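Glutathione-specific gamma-glutamylcyclotransferase (Saccharomyces cerevisiae S288c, PDB 5HWK) cleaves glutathione, and not other gamma-glutamyl peptides, into 5-oxo-L-proline and a Cys-Gly dipeptide. Local coordinates at residues 37-42 against 195-200. Numbering follows the deposited sequence.
Sequences RRFWQS and EYLAKL
Beside the benzoic acid pocket, probably the glutathione site, of this ChaC-type cyclotransferase, strand 35-40 packs against helix 193-205 by inserting the ring of Phe39 among Tyr196, Leu197 and Leu200. The chain bends in an inverse gamma turn centred on Phe39, whose CB points toward the helix; CG beside the backbone N and anti to the carbonyl carbon (chi1 -85°) sets the ring among the three helix side chains. Its CE2 lies 3.4 Å from Tyr196 CE1, arriving at the edge of the tyrosine ring and close to its plane; the two rings are inclined at 70°, with centroids 5.5 Å apart. Leu197 sends CD1 obliquely to within 3.8 Å of Phe39 CZ, whereas CD2 of Leu200 sits at the Phe39 ring edge, 3.8 Å from CE1. Leu200 CD2 also lies over one face of the Arg37 guanidinium, 4.2 Å from NE. No hydrogen bond spans the interface; the buried polar ends are satisfied beyond it, Arg37 by the carbonyls of Tyr13 and Ile93 and a salt bridge to Asp218, Tyr196 OH by the backbone N of Ala57. With an alanine here in place of Phe39, a gap would probably open between segment 37-42 and the helix, costing Leu197, Leu200 and Tyr196 their shared partner. The Tyr196 side chain also touches that of Glu115, the probable proton acceptor. Leu221 and Leu224 of helix 219-232 also pack on Phe39, while strand 54-61 meets Arg37 through Leu59 and Tyr196 through Val56.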
loop_
_atom_site.group_PDB
_atom_site.type_symbol
_atom_site.label_atom_id
_atom_site.label_comp_id
_atom_site.label_asym_id
_atom_site.label_seq_id
_atom_site.Cartn_x
_atom_site.Cartn_y
_atom_site.Cartn_z
ATOM N N ARG A 37 -0.417 -5.285 -2.373
ATOM C CA ARG A 37 -0.716 -3.964 -2.942
ATOM C C ARG A 37 -0.941 -4.110 -4.452
ATOM O O ARG A 37 -0.141 -4.759 -5.130
ATOM C CB ARG A 37 0.436 -2.994 -2.704
ATOM C CG ARG A 37 0.298 -1.653 -3.425
ATOM C CD ARG A 37 1.406 -0.675 -3.096
ATOM N NE ARG A 37 2.689 -1.307 -3.288
ATOM C CZ ARG A 37 3.709 -1.159 -2.450
ATOM N NH1 ARG A 37 3.663 -0.233 -1.477
ATOM N NH2 ARG A 37 4.801 -1.899 -2.593
ATOM N N ARG A 38 -2.057 -3.573 -4.948
ATOM C CA ARG A 38 -2.370 -3.677 -6.369
ATOM C C ARG A 38 -2.909 -2.335 -6.830
ATOM O O ARG A 38 -3.561 -1.611 -6.078
ATOM C CB ARG A 38 -3.455 -4.763 -6.624
ATOM C CG ARG A 38 -2.986 -6.215 -6.427
ATOM C CD ARG A 38 -1.954 -6.580 -7.467
ATOM N NE ARG A 38 -1.480 -7.960 -7.419
ATOM C CZ ARG A 38 -0.436 -8.382 -6.708
ATOM N NH1 ARG A 38 0.212 -7.547 -5.889
ATOM N NH2 ARG A 38 -0.062 -9.659 -6.797
ATOM N N PHE A 39 -2.705 -2.035 -8.121
ATOM C CA PHE A 39 -3.229 -0.783 -8.684
ATOM C C PHE A 39 -4.648 -1.023 -9.217
ATOM O O PHE A 39 -4.956 -0.919 -10.411
ATOM C CB PHE A 39 -2.300 -0.234 -9.762
ATOM C CG PHE A 39 -1.162 0.624 -9.243
ATOM C CD1 PHE A 39 -0.369 0.210 -8.191
ATOM C CD2 PHE A 39 -0.870 1.836 -9.868
ATOM C CE1 PHE A 39 0.688 0.994 -7.747
ATOM C CE2 PHE A 39 0.180 2.600 -9.471
ATOM C CZ PHE A 39 0.953 2.205 -8.398
ATOM N N TRP A 40 -5.515 -1.429 -8.280
ATOM C CA TRP A 40 -6.888 -1.854 -8.523
ATOM C C TRP A 40 -7.917 -0.870 -7.999
ATOM O O TRP A 40 -9.088 -1.247 -7.812
ATOM C CB TRP A 40 -7.118 -3.250 -7.975
ATOM C CG TRP A 40 -6.362 -4.308 -8.700
ATOM C CD1 TRP A 40 -5.612 -4.166 -9.852
ATOM C CD2 TRP A 40 -6.348 -5.695 -8.377
ATOM N NE1 TRP A 40 -5.096 -5.389 -10.218
ATOM C CE2 TRP A 40 -5.535 -6.345 -9.330
ATOM C CE3 TRP A 40 -6.904 -6.447 -7.338
ATOM C CZ2 TRP A 40 -5.269 -7.714 -9.277
ATOM C CZ3 TRP A 40 -6.640 -7.817 -7.292
ATOM C CH2 TRP A 40 -5.837 -8.428 -8.258
ATOM N N GLN A 41 -7.519 0.384 -7.777
ATOM C CA GLN A 41 -8.413 1.449 -7.376
ATOM C C GLN A 41 -8.405 2.505 -8.482
ATOM O O GLN A 41 -7.348 2.873 -8.991
ATOM C CB GLN A 41 -7.963 2.021 -6.038
ATOM C CG GLN A 41 -8.852 3.106 -5.496
ATOM C CD GLN A 41 -10.056 2.529 -4.753
ATOM O OE1 GLN A 41 -10.333 1.324 -4.819
ATOM N NE2 GLN A 41 -10.753 3.380 -4.013
ATOM N N SER A 42 -9.574 2.915 -8.953
ATOM C CA SER A 42 -9.558 3.965 -9.970
ATOM C C SER A 42 -9.426 5.355 -9.341
ATOM O O SER A 42 -9.780 5.559 -8.181
ATOM C CB SER A 42 -10.827 3.900 -10.783
ATOM O OG SER A 42 -11.869 4.164 -9.921
ATOM N N GLU A 195 3.472 9.173 -13.730
ATOM C CA GLU A 195 4.250 9.833 -12.671
ATOM C C GLU A 195 3.904 9.229 -11.298
ATOM O O GLU A 195 4.797 9.057 -10.461
ATOM C CB GLU A 195 3.958 11.331 -12.639
ATOM C CG GLU A 195 4.798 12.043 -11.623
ATOM C CD GLU A 195 4.361 13.493 -11.308
ATOM O OE1 GLU A 195 3.154 13.842 -11.445
ATOM O OE2 GLU A 195 5.218 14.262 -10.834
ATOM N N TYR A 196 2.620 8.991 -11.016
ATOM C CA TYR A 196 2.270 8.356 -9.746
ATOM C C TYR A 196 2.988 7.012 -9.571
ATOM O O TYR A 196 3.570 6.733 -8.504
ATOM C CB TYR A 196 0.769 8.160 -9.699
ATOM C CG TYR A 196 0.226 7.411 -8.521
ATOM C CD1 TYR A 196 0.108 6.019 -8.557
ATOM C CD2 TYR A 196 -0.209 8.102 -7.385
ATOM C CE1 TYR A 196 -0.414 5.316 -7.475
ATOM C CE2 TYR A 196 -0.754 7.412 -6.281
ATOM C CZ TYR A 196 -0.815 6.027 -6.320
ATOM O OH TYR A 196 -1.397 5.325 -5.272
ATOM N N LEU A 197 2.989 6.169 -10.613
ATOM C CA LEU A 197 3.701 4.893 -10.509
ATOM C C LEU A 197 5.191 5.106 -10.326
ATOM O O LEU A 197 5.838 4.431 -9.520
ATOM C CB LEU A 197 3.435 4.048 -11.750
ATOM C CG LEU A 197 4.130 2.719 -11.935
ATOM C CD1 LEU A 197 3.913 1.803 -10.730
ATOM C CD2 LEU A 197 3.623 2.037 -13.214
ATOM N N ALA A 198 5.777 6.017 -11.102
ATOM C CA ALA A 198 7.207 6.266 -11.009
ATOM C C ALA A 198 7.602 6.813 -9.641
ATOM O O ALA A 198 8.716 6.520 -9.141
ATOM C CB ALA A 198 7.613 7.272 -12.114
ATOM N N LYS A 199 6.754 7.670 -9.056
ATOM C CA LYS A 199 7.107 8.182 -7.727
ATOM C C LYS A 199 7.100 7.070 -6.703
ATOM O O LYS A 199 7.929 7.069 -5.800
ATOM C CB LYS A 199 6.162 9.303 -7.313
ATOM C CG LYS A 199 6.491 10.646 -7.996
ATOM C CD LYS A 199 5.573 11.702 -7.452
ATOM C CE LYS A 199 5.839 13.097 -7.938
ATOM N NZ LYS A 199 7.257 13.535 -7.677
ATOM N N LEU A 200 6.151 6.129 -6.814
ATOM C CA LEU A 200 6.111 5.019 -5.840
ATOM C C LEU A 200 7.351 4.148 -6.014
ATOM O O LEU A 200 8.024 3.811 -5.043
ATOM C CB LEU A 200 4.829 4.203 -6.060
ATOM C CG LEU A 200 4.727 2.972 -5.135
ATOM C CD1 LEU A 200 4.841 3.353 -3.623
ATOM C CD2 LEU A 200 3.431 2.211 -5.445
#